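Local coordinates for protein 6-aminohexanoate-dimer hydrolase (Bacillus anthracis, PDB 4GB7) that probably hydrolyses amide bonds of 6-aminohexanoate dimers or related small substrates, as a member of the serine beta-lactamase family, at residues Asn46-Asp50 / Pro51-Trp55; Pro202-Asn206 / Gln207-Leu211; Lys267-Ala270 / Glu271-Glu275. All blocks are in the same frame, centred on the assembly; numbering follows the deposited sequence.

Interaction 1: Asn46-Asp50 / Pro51-Trp55; sequences NWLDD and PYLRW
The carboxamide of Asn-46 lies flat over the ring of Tyr-52, the two planes only 10° apart, an example of how a side-chain amide can stack on an aromatic face. Followed outward, Asn-46 CB sits 3.8 Å from Tyr-52 CD1 at the near rim, and CG comes to 3.6 Å from Tyr-52 CG. OD1 stays above the base of the ring, where it accepts from the backbone N of Thr-43, while ND2 reaches over the ring centre, 3.3 Å above its plane, and donates to Asn-41 O. These two bonds fix the rotation of the amide, and chi1 of 75° tucks CG between the backbone N and carbonyl carbon of Asn-46. The opposite face of the tyrosine meets Pro-51 CD, offset toward the rim, so the ring is clasped between amide and proline. A cis peptide bond precedes Pro-51, and just beyond it Leu-53 N donates to Asp-49 O at 2.8 Å, fastening the preceding loop to the first turn of the helix. Trp-47 O adds a CA-H...O contact with Leu-53 CA at 3.2 Å. Helix 52-56 is tied in turn to the five-stranded sheet: Arg-54 forms a salt bridge with Asp-111 on strand 110-117 and bonds to Ser-394 just after strand 387-393, while Leu-48 packs on Tyr-375 in the loop between strands 369-373 and 377-382.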
ATOM      1  N   ASN A  46     -19.713  -9.133  -5.481  1.00 25.06           N
ATOM      2  CA  ASN A  46     -20.056  -7.941  -4.750  1.00 24.58           C
ATOM      3  C   ASN A  46     -19.109  -7.451  -3.640  1.00 23.54           C
ATOM      4  O   ASN A  46     -19.383  -6.415  -3.048  1.00 22.49           O
ATOM      5  CB  ASN A  46     -21.482  -8.048  -4.162  1.00 25.22           C
ATOM      6  CG  ASN A  46     -21.580  -8.983  -2.944  1.00 23.94           C
ATOM      7  OD1 ASN A  46     -20.568  -9.416  -2.366  1.00 24.26           O
ATOM      8  ND2 ASN A  46     -22.814  -9.301  -2.550  1.00 26.13           N
ATOM      9  N   TRP A  47     -18.004  -8.162  -3.394  1.00 22.69           N
ATOM     10  CA  TRP A  47     -17.189  -7.899  -2.234  1.00 22.06           C
ATOM     11  C   TRP A  47     -16.585  -6.512  -2.208  1.00 21.58           C
ATOM     12  O   TRP A  47     -16.250  -6.031  -1.129  1.00 22.28           O
ATOM     13  CB  TRP A  47     -16.107  -8.939  -2.057  1.00 22.30           C
ATOM     14  CG  TRP A  47     -15.023  -8.916  -3.071  1.00 21.66           C
ATOM     15  CD1 TRP A  47     -15.024  -9.499  -4.322  1.00 21.16           C
ATOM     16  CD2 TRP A  47     -13.775  -8.207  -2.975  1.00 20.88           C
ATOM     17  NE1 TRP A  47     -13.825  -9.260  -4.979  1.00 21.89           N
ATOM     18  CE2 TRP A  47     -13.045  -8.471  -4.214  1.00 22.46           C
ATOM     19  CE3 TRP A  47     -13.176  -7.454  -1.999  1.00 28.44           C
ATOM     20  CZ2 TRP A  47     -11.790  -7.964  -4.437  1.00 25.04           C
ATOM     21  CZ3 TRP A  47     -11.903  -6.953  -2.236  1.00 32.78           C
ATOM     22  CH2 TRP A  47     -11.235  -7.194  -3.438  1.00 29.89           C
ATOM     23  N   LEU A  48     -16.445  -5.891  -3.376  1.00 22.33           N
ATOM     24  CA  LEU A  48     -15.878  -4.563  -3.542  0.70 20.43           C
ATOM     25  C   LEU A  48     -16.882  -3.441  -3.457  1.00 19.06           C
ATOM     26  O   LEU A  48     -16.527  -2.239  -3.556  1.00 23.11           O
ATOM     27  CB  LEU A  48     -15.213  -4.463  -4.909  0.70 24.97           C
ATOM     28  CG  LEU A  48     -13.939  -5.251  -5.025  0.70 22.13           C
ATOM     29  CD1 LEU A  48     -13.471  -5.127  -6.471  0.70 28.79           C
ATOM     30  CD2 LEU A  48     -12.879  -4.759  -4.037  0.70 28.16           C
ATOM     31  N   ASP A  49     -18.139  -3.795  -3.279  1.00 21.07           N
ATOM     32  CA  ASP A  49     -19.214  -2.815  -3.329  1.00 20.17           C
ATOM     33  C   ASP A  49     -19.674  -2.536  -1.911  1.00 20.81           C
ATOM     34  O   ASP A  49     -19.633  -3.431  -1.068  1.00 22.17           O
ATOM     35  CB  ASP A  49     -20.403  -3.365  -4.119  1.00 21.42           C
ATOM     36  CG  ASP A  49     -20.114  -3.592  -5.564  1.00 23.86           C
ATOM     37  OD1 ASP A  49     -19.292  -2.860  -6.163  1.00 23.98           O
ATOM     38  OD2 ASP A  49     -20.753  -4.530  -6.095  1.00 28.20           O
ATOM     39  N   ASP A  50     -20.145  -1.312  -1.678  1.00 20.84           N
ATOM     40  CA  ASP A  50     -20.836  -0.998  -0.453  1.00 19.71           C
ATOM     41  C   ASP A  50     -22.167  -1.767  -0.441  1.00 24.21           C
ATOM     42  O   ASP A  50     -22.875  -1.774  -1.454  1.00 24.52           O
ATOM     43  CB  ASP A  50     -21.136   0.515  -0.353  1.00 20.63           C
ATOM     44  CG  ASP A  50     -21.636   0.903   1.021  1.00 21.91           C
ATOM     45  OD1 ASP A  50     -20.857   0.807   2.006  1.00 23.38           O
ATOM     46  OD2 ASP A  50     -22.818   1.341   1.126  1.00 28.85           O
ATOM     47  N   PRO A  51     -22.552  -2.357   0.714  1.00 24.29           N
ATOM     48  CA  PRO A  51     -21.923  -2.338   2.046  1.00 21.15           C
ATOM     49  C   PRO A  51     -20.970  -3.520   2.275  1.00 21.50           C
ATOM     50  O   PRO A  51     -20.300  -3.580   3.315  1.00 21.67           O
ATOM     51  CB  PRO A  51     -23.114  -2.510   2.969  1.00 24.07           C
ATOM     52  CG  PRO A  51     -24.025  -3.415   2.212  1.00 27.14           C
ATOM     53  CD  PRO A  51     -23.896  -2.979   0.777  1.00 26.27           C
ATOM     54  N   TYR A  52     -20.937  -4.440   1.304  1.00 22.55           N
ATOM     55  CA  TYR A  52     -20.178  -5.698   1.416  1.00 23.65           C
ATOM     56  C   TYR A  52     -18.723  -5.456   1.739  1.00 19.57           C
ATOM     57  O   TYR A  52     -18.139  -6.197   2.564  1.00 19.96           O
ATOM     58  CB  TYR A  52     -20.349  -6.575   0.176  1.00 24.09           C
ATOM     59  CG  TYR A  52     -21.832  -6.778  -0.112  1.00 23.23           C
ATOM     60  CD1 TYR A  52     -22.475  -6.066  -1.113  1.00 27.37           C
ATOM     61  CD2 TYR A  52     -22.594  -7.629   0.675  1.00 23.82           C
ATOM     62  CE1 TYR A  52     -23.841  -6.199  -1.312  1.00 27.82           C
ATOM     63  CE2 TYR A  52     -23.946  -7.768   0.471  1.00 28.22           C
ATOM     64  CZ  TYR A  52     -24.555  -7.074  -0.535  1.00 29.48           C
ATOM     65  OH  TYR A  52     -25.897  -7.215  -0.695  1.00 32.96           O
ATOM     66  N   LEU A  53     -18.150  -4.419   1.145  1.00 20.40           N
ATOM     67  CA  LEU A  53     -16.739  -4.101   1.334  1.00 18.80           C
ATOM     68  C   LEU A  53     -16.385  -3.810   2.814  1.00 17.24           C
ATOM     69  O   LEU A  53     -15.306  -4.063   3.275  1.00 18.96           O
ATOM     70  CB  LEU A  53     -16.377  -2.895   0.466  1.00 21.63           C
ATOM     71  CG  LEU A  53     -14.945  -2.362   0.490  1.00 18.63           C
ATOM     72  CD1 LEU A  53     -13.905  -3.330  -0.005  1.00 18.30           C
ATOM     73  CD2 LEU A  53     -14.824  -1.017  -0.265  1.00 20.47           C
ATOM     74  N   ARG A  54     -17.311  -3.250   3.588  1.00 18.47           N
ATOM     75  CA  ARG A  54     -16.999  -3.004   4.981  1.00 20.32           C
ATOM     76  C   ARG A  54     -16.682  -4.292   5.747  1.00 18.80           C
ATOM     77  O   ARG A  54     -15.928  -4.275   6.707  1.00 20.19           O
ATOM     78  CB  ARG A  54     -18.157  -2.238   5.645  1.00 19.50           C
ATOM     79  CG  ARG A  54     -18.503  -1.022   4.801  1.00 22.94           C
ATOM     80  CD  ARG A  54     -18.749   0.195   5.543  1.00 28.11           C
ATOM     81  NE  ARG A  54     -17.599   0.556   6.341  1.00 22.70           N
ATOM     82  CZ  ARG A  54     -17.659   1.515   7.229  1.00 19.13           C
ATOM     83  NH1 ARG A  54     -18.832   2.099   7.462  1.00 23.82           N
ATOM     84  NH2 ARG A  54     -16.638   1.777   8.003  1.00 19.33           N
ATOM     85  N   TRP A  55     -17.262  -5.407   5.288  1.00 18.07           N
ATOM     86  CA  TRP A  55     -16.945  -6.735   5.801  1.00 19.61           C
ATOM     87  C   TRP A  55     -15.760  -7.333   5.108  1.00 19.31           C
ATOM     88  O   TRP A  55     -14.819  -7.857   5.775  1.00 18.70           O
ATOM     89  CB  TRP A  55     -18.142  -7.661   5.653  1.00 20.79           C
ATOM     90  CG  TRP A  55     -17.927  -8.962   6.327  1.00 20.52           C
ATOM     91  CD1 TRP A  55     -18.207  -9.307   7.653  1.00 23.44           C
ATOM     92  CD2 TRP A  55     -17.360 -10.153   5.741  1.00 24.08           C
ATOM     93  NE1 TRP A  55     -17.809 -10.592   7.916  1.00 24.28           N
ATOM     94  CE2 TRP A  55     -17.307 -11.159   6.811  1.00 25.62           C
ATOM     95  CE3 TRP A  55     -16.887 -10.487   4.473  1.00 20.62           C
ATOM     96  CZ2 TRP A  55     -16.842 -12.450   6.589  1.00 26.45           C
ATOM     97  CZ3 TRP A  55     -16.404 -11.797   4.274  1.00 24.28           C
ATOM     98  CH2 TRP A  55     -16.377 -12.740   5.316  1.00 25.05           C
TER

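Interaction 2: Pro202-Asn206 / Gln207-Leu211; sequences PALEN and QDAQL
Glu-205 O is gripped by two backbone amides at once. Ala-209 N approaches in the carbonyl plane at 3.1 Å and almost straight (174°), whereas Asp-208 N adds a weaker, bent bond. The next carbonyl, Asn-206 O, receives Gln-210 N at 2.8 Å, and the side chains of the same two residues repeat the link: Gln-210 NE2 donates to Asn-206 OD1 at 3.0 Å. With CG anti to its own N (chi1 -166°), the Asn-206 amide is carried across Gln-210 at a slant, and the Gln-210 chain bends to meet it with the two amide planes 48° apart. Asn-206 ND2 and Gln-210 NE2 are held further by the carbonyls of Pro-195 and Thr-196. This is the start of helix 206-214, with Glu-205 at the N-cap position. The Gln-207 chain runs alongside that of Glu-205, both pointing the same way; its NE2 donates to Tyr-249 O and its OE1 accepts from Asn-251 N. Since Tyr-249 belongs to a pattern resembling the SxxK and YxN motifs of serine beta-lactamases, this first turn probably borders the active site. Asp-208 OD1 accepts from Asn-251 ND2, and a water takes a bond from Glu-205 N at 2.9 Å close to Asp-208 OD2. On the apolar flank, Leu-204 CD1 rests 3.7 Å from Asp-208 CB, while its CD2 touches Ala-209 CB at 4.0 Å.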
ATOM      1  N   PRO A 202     -17.697  -0.551 -12.668  1.00 24.87           N
ATOM      2  CA  PRO A 202     -17.582   0.907 -12.822  1.00 27.06           C
ATOM      3  C   PRO A 202     -16.591   1.595 -11.910  1.00 25.12           C
ATOM      4  O   PRO A 202     -16.174   2.707 -12.191  1.00 37.16           O
ATOM      5  CB  PRO A 202     -18.988   1.411 -12.499  1.00 25.32           C
ATOM      6  CG  PRO A 202     -19.640   0.311 -11.770  1.00 32.27           C
ATOM      7  CD  PRO A 202     -19.048  -0.957 -12.253  1.00 28.00           C
ATOM      8  N   ALA A 203     -16.223   0.944 -10.830  1.00 26.85           N
ATOM      9  CA  ALA A 203     -15.306   1.528  -9.846  1.00 29.18           C
ATOM     10  C   ALA A 203     -13.976   0.782  -9.840  1.00 26.49           C
ATOM     11  O   ALA A 203     -13.277   0.810  -8.844  1.00 34.04           O
ATOM     12  CB  ALA A 203     -15.935   1.470  -8.455  1.00 30.83           C
ATOM     13  N   LEU A 204     -13.617   0.115 -10.935  1.00 22.64           N
ATOM     14  CA  LEU A 204     -12.369  -0.627 -10.963  1.00 21.69           C
ATOM     15  C   LEU A 204     -11.624  -0.435 -12.279  1.00 23.23           C
ATOM     16  O   LEU A 204     -12.161  -0.704 -13.368  1.00 25.70           O
ATOM     17  CB  LEU A 204     -12.729  -2.091 -10.771  1.00 28.74           C
ATOM     18  CG  LEU A 204     -11.801  -3.076 -10.094  1.00 30.33           C
ATOM     19  CD1 LEU A 204     -11.362  -2.653  -8.694  1.00 22.48           C
ATOM     20  CD2 LEU A 204     -12.477  -4.440 -10.119  1.00 25.64           C
ATOM     21  N   GLU A 205     -10.407   0.083 -12.172  1.00 23.75           N
ATOM     22  CA  GLU A 205      -9.462   0.123 -13.279  0.60 25.45           C
ATOM     23  C   GLU A 205      -9.181  -1.301 -13.756  1.00 22.94           C
ATOM     24  O   GLU A 205      -9.182  -2.222 -12.972  1.00 22.28           O
ATOM     25  CB  GLU A 205      -8.146   0.786 -12.841  0.60 28.39           C
ATOM     26  CG  GLU A 205      -8.285   2.264 -12.498  0.60 31.56           C
ATOM     27  CD  GLU A 205      -6.956   2.993 -12.398  0.60 40.31           C
ATOM     28  OE1 GLU A 205      -7.015   4.227 -12.370  0.60 42.83           O
ATOM     29  OE2 GLU A 205      -5.865   2.365 -12.364  0.60 39.91           O
ATOM     30  N   ASN A 206      -8.950  -1.469 -15.052  1.00 23.98           N
ATOM     31  CA  ASN A 206      -8.664  -2.799 -15.587  1.00 23.17           C
ATOM     32  C   ASN A 206      -7.432  -3.455 -14.950  1.00 22.06           C
ATOM     33  O   ASN A 206      -7.399  -4.653 -14.747  1.00 22.73           O
ATOM     34  CB  ASN A 206      -8.474  -2.774 -17.101  1.00 24.05           C
ATOM     35  CG  ASN A 206      -8.519  -4.159 -17.692  1.00 19.81           C
ATOM     36  OD1 ASN A 206      -9.391  -4.964 -17.322  1.00 23.38           O
ATOM     37  ND2 ASN A 206      -7.570  -4.475 -18.576  1.00 23.32           N
ATOM     38  N   GLN A 207      -6.438  -2.666 -14.576  1.00 22.74           N
ATOM     39  CA  GLN A 207      -5.220  -3.232 -13.982  0.60 24.23           C
ATOM     40  C   GLN A 207      -5.524  -3.875 -12.625  1.00 22.07           C
ATOM     41  O   GLN A 207      -4.859  -4.807 -12.204  1.00 23.86           O
ATOM     42  CB  GLN A 207      -4.159  -2.154 -13.801  0.60 23.61           C
ATOM     43  CG  GLN A 207      -4.471  -1.164 -12.690  0.60 24.56           C
ATOM     44  CD  GLN A 207      -3.321  -0.251 -12.415  0.60 27.91           C
ATOM     45  OE1 GLN A 207      -2.337  -0.648 -11.797  0.60 30.16           O
ATOM     46  NE2 GLN A 207      -3.438   0.973 -12.858  0.60 27.91           N
ATOM     47  N   ASP A 208      -6.555  -3.369 -11.934  1.00 22.17           N
ATOM     48  CA  ASP A 208      -7.012  -3.998 -10.719  1.00 20.84           C
ATOM     49  C   ASP A 208      -7.916  -5.238 -11.021  1.00 19.12           C
ATOM     50  O   ASP A 208      -7.744  -6.291 -10.434  1.00 20.40           O
ATOM     51  CB  ASP A 208      -7.834  -3.010  -9.883  1.00 20.56           C
ATOM     52  CG  ASP A 208      -6.993  -1.997  -9.129  1.00 26.86           C
ATOM     53  OD1 ASP A 208      -5.872  -2.289  -8.704  1.00 26.93           O
ATOM     54  OD2 ASP A 208      -7.501  -0.900  -8.890  1.00 40.02           O
ATOM     55  N   ALA A 209      -8.904  -5.070 -11.913  1.00 22.35           N
ATOM     56  CA  ALA A 209      -9.818  -6.140 -12.320  1.00 21.13           C
ATOM     57  C   ALA A 209      -9.001  -7.368 -12.724  1.00 19.62           C
ATOM     58  O   ALA A 209      -9.251  -8.469 -12.257  1.00 21.00           O
ATOM     59  CB  ALA A 209     -10.712  -5.666 -13.476  1.00 19.81           C
ATOM     60  N   GLN A 210      -7.981  -7.155 -13.540  1.00 19.31           N
ATOM     61  CA  GLN A 210      -7.176  -8.282 -14.044  1.00 19.91           C
ATOM     62  C   GLN A 210      -6.418  -9.005 -12.949  1.00 19.81           C
ATOM     63  O   GLN A 210      -6.327 -10.245 -12.953  1.00 21.10           O
ATOM     64  CB  GLN A 210      -6.230  -7.874 -15.158  1.00 19.77           C
ATOM     65  CG  GLN A 210      -6.949  -7.443 -16.442  1.00 23.50           C
ATOM     66  CD  GLN A 210      -8.006  -8.428 -16.911  1.00 23.08           C
ATOM     67  OE1 GLN A 210      -7.701  -9.597 -17.133  1.00 23.80           O
ATOM     68  NE2 GLN A 210      -9.263  -7.964 -17.032  1.00 23.32           N
ATOM     69  N   LEU A 211      -5.907  -8.254 -11.977  1.00 17.97           N
ATOM     70  CA  LEU A 211      -5.190  -8.891 -10.868  1.00 19.94           C
ATOM     71  C   LEU A 211      -6.144  -9.714 -10.055  1.00 16.87           C
ATOM     72  O   LEU A 211      -5.849 -10.832  -9.676  1.00 20.20           O
ATOM     73  CB  LEU A 211      -4.535  -7.813  -9.988  1.00 20.44           C
ATOM     74  CG  LEU A 211      -3.810  -8.299  -8.715  1.00 21.02           C
ATOM     75  CD1 LEU A 211      -2.499  -8.958  -9.139  1.00 23.52           C
ATOM     76  CD2 LEU A 211      -3.595  -7.133  -7.738  1.00 23.92           C
TER
HETATM   77  O   HOH W   1      -9.337   0.572  -9.491  1.00 32.78           O

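Interaction 3: Lys267-Ala270 / Glu271-Glu275; sequences KSLA and ENVSE
Two carboxylates and an amide flank the first two turns of helix 269-278. The Glu-271 carboxylate is approached from above its plane by Ser-268 N, which donates to OE1 at 3.0 Å from 41° out of that plane. Glu-275 is met differently, for Lys-267 NZ reaches the syn lone pair of its OE1. The Asn-272 amide offers ND2 to Ser-268 O, which lies 20° out of the amide plane. Ser-268 and Glu-271 make a classic capping box: while the glutamate takes the serine N-H, Ser-268 OG, set at chi1 69° between its backbone N and carbonyl carbon, accepts from Glu-271 N at 3.0 Å. The reciprocal pair thus supplies an acceptor to a first-turn amide that has no preceding turn to bond to, and the acidic side chain probably interacts favourably with the positive end of the helix.

Ser-268 O is held a second time by Asn-272 N, so that backbone and side-chain nitrogens of one residue, each at 3.0 Å from Ser-268 O, grip it from opposite faces of the carbonyl plane. The same ND2 also donates to Thr-265 OG1, and OD1 accepts from Arg-276 NE, so the buried amide ties the end of helix 251-265 to the new helix. On the outer side the extended Lys-267 chain crosses Glu-275 at about a right angle, and their salt bridge spans the first two turns. The inner side is apolar: Leu-269 packs against Ala-258 and Ile-261 of helix 251-265, whereas Ala-270 and Val-273 lie on Tyr-289 of strand 287-290 and Val-69 of strand 66-69. Along this side Leu-269 O accepts from Val-273 N at 2.8 Å, and one turn on, Val-273 CG2 lies 4.3 Å from Leu-269 CD1.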
ATOM      1  N   LYS A 267      12.279 -18.029  -1.522  1.00 21.53           N
ATOM      2  CA  LYS A 267      11.281 -17.976  -0.431  1.00 19.75           C
ATOM      3  C   LYS A 267      10.069 -17.200  -0.924  1.00 20.16           C
ATOM      4  O   LYS A 267      10.178 -16.447  -1.882  1.00 23.69           O
ATOM      5  CB  LYS A 267      11.874 -17.270   0.792  1.00 23.27           C
ATOM      6  CG  LYS A 267      13.060 -17.992   1.440  1.00 25.61           C
ATOM      7  CD  LYS A 267      13.740 -17.173   2.506  1.00 29.01           C
ATOM      8  CE  LYS A 267      14.779 -18.000   3.268  1.00 39.47           C
ATOM      9  NZ  LYS A 267      15.318 -17.260   4.437  1.00 36.44           N
ATOM     10  N   SER A 268       8.919 -17.389  -0.274  1.00 19.10           N
ATOM     11  CA  SER A 268       7.717 -16.684  -0.682  1.00 21.09           C
ATOM     12  C   SER A 268       7.840 -15.194  -0.359  1.00 20.61           C
ATOM     13  O   SER A 268       8.714 -14.768   0.404  1.00 19.91           O
ATOM     14  CB  SER A 268       6.471 -17.277  -0.005  1.00 20.42           C
ATOM     15  OG  SER A 268       6.522 -16.987   1.376  1.00 23.24           O
ATOM     16  N   LEU A 269       6.951 -14.379  -0.907  1.00 18.96           N
ATOM     17  CA  LEU A 269       6.997 -12.959  -0.554  1.00 18.19           C
ATOM     18  C   LEU A 269       6.630 -12.838   0.941  1.00 17.02           C
ATOM     19  O   LEU A 269       7.227 -12.018   1.657  1.00 16.65           O
ATOM     20  CB  LEU A 269       6.021 -12.136  -1.406  1.00 19.69           C
ATOM     21  CG  LEU A 269       6.109 -10.623  -1.145  1.00 17.92           C
ATOM     22  CD1 LEU A 269       7.509 -10.021  -1.358  1.00 20.95           C
ATOM     23  CD2 LEU A 269       5.035  -9.931  -2.005  1.00 19.77           C
ATOM     24  N   ALA A 270       5.659 -13.634   1.401  1.00 18.21           N
ATOM     25  CA  ALA A 270       5.209 -13.581   2.774  1.00 17.52           C
ATOM     26  C   ALA A 270       6.365 -13.907   3.711  1.00 19.80           C
ATOM     27  O   ALA A 270       6.549 -13.230   4.709  1.00 21.72           O
ATOM     28  CB  ALA A 270       4.011 -14.489   3.039  1.00 20.11           C
ATOM     29  N   GLU A 271       7.173 -14.902   3.360  1.00 19.08           N
ATOM     30  CA  GLU A 271       8.315 -15.291   4.202  1.00 20.26           C
ATOM     31  C   GLU A 271       9.382 -14.213   4.230  1.00 20.62           C
ATOM     32  O   GLU A 271       9.966 -13.921   5.293  1.00 21.47           O
ATOM     33  CB  GLU A 271       8.892 -16.602   3.712  1.00 22.51           C
ATOM     34  CG  GLU A 271       8.009 -17.780   4.058  1.00 28.04           C
ATOM     35  CD  GLU A 271       8.245 -19.051   3.215  1.00 35.51           C
ATOM     36  OE1 GLU A 271       9.023 -19.109   2.186  1.00 34.96           O
ATOM     37  OE2 GLU A 271       7.610 -20.047   3.606  1.00 40.69           O
ATOM     38  N   ASN A 272       9.635 -13.604   3.063  1.00 18.70           N
ATOM     39  CA  ASN A 272      10.542 -12.475   2.974  1.00 20.91           C
ATOM     40  C   ASN A 272      10.081 -11.315   3.839  1.00 18.20           C
ATOM     41  O   ASN A 272      10.870 -10.724   4.579  1.00 17.82           O
ATOM     42  CB  ASN A 272      10.746 -12.038   1.506  1.00 19.89           C
ATOM     43  CG  ASN A 272      11.832 -12.823   0.811  1.00 20.96           C
ATOM     44  OD1 ASN A 272      13.003 -12.544   1.069  1.00 23.12           O
ATOM     45  ND2 ASN A 272      11.472 -13.792  -0.063  1.00 20.38           N
ATOM     46  N   VAL A 273       8.810 -10.944   3.745  1.00 18.43           N
ATOM     47  CA  VAL A 273       8.346  -9.826   4.519  1.00 19.95           C
ATOM     48  C   VAL A 273       8.423 -10.137   6.007  1.00 17.42           C
ATOM     49  O   VAL A 273       8.808  -9.272   6.820  1.00 18.04           O
ATOM     50  CB  VAL A 273       6.905  -9.387   4.113  1.00 18.10           C
ATOM     51  CG1 VAL A 273       6.359  -8.349   5.100  1.00 18.77           C
ATOM     52  CG2 VAL A 273       6.888  -8.866   2.688  1.00 17.05           C
ATOM     53  N   SER A 274       8.085 -11.362   6.381  1.00 16.97           N
ATOM     54  CA  SER A 274       8.180 -11.790   7.787  1.00 18.34           C
ATOM     55  C   SER A 274       9.604 -11.774   8.315  1.00 17.76           C
ATOM     56  O   SER A 274       9.886 -11.175   9.333  1.00 20.29           O
ATOM     57  CB  SER A 274       7.610 -13.211   7.991  1.00 19.94           C
ATOM     58  OG  SER A 274       7.745 -13.608   9.356  1.00 21.35           O
ATOM     59  N   GLU A 275      10.518 -12.397   7.587  1.00 17.89           N
ATOM     60  CA  GLU A 275      11.890 -12.503   8.064  1.00 20.11           C
ATOM     61  C   GLU A 275      12.595 -11.137   8.119  1.00 19.46           C
ATOM     62  O   GLU A 275      13.344 -10.796   9.034  1.00 20.90           O
ATOM     63  CB  GLU A 275      12.655 -13.477   7.162  1.00 21.00           C
ATOM     64  CG  GLU A 275      12.189 -14.913   7.361  1.00 26.32           C
ATOM     65  CD  GLU A 275      12.871 -15.926   6.487  1.00 29.90           C
ATOM     66  OE1 GLU A 275      13.804 -15.578   5.775  1.00 33.66           O
ATOM     67  OE2 GLU A 275      12.501 -17.098   6.569  1.00 43.20           O
TER

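In the fold
From the N terminus the three contacts follow in series, none nested within or crossing another, and each secures the entry of a helix rather than closing a long loop. Interaction 1 turns the N-terminal segment into helix 52-56 beside the five-stranded sheet. Interaction 2, much later in the chain, returns to it: in the conformer given, Leu-48 CD1 packs on Leu-204 CD2 at 3.8 Å, both leucines touch Tyr-375, and Asp-49 bonds to His-201. Interaction 3 stands apart, its nearest atoms about 10 Å from interaction 2 and about 17 Å from interaction 1. Helix 251-265 connects the later pair, receiving residues 207-211 at its start and residues 267-275 along its side.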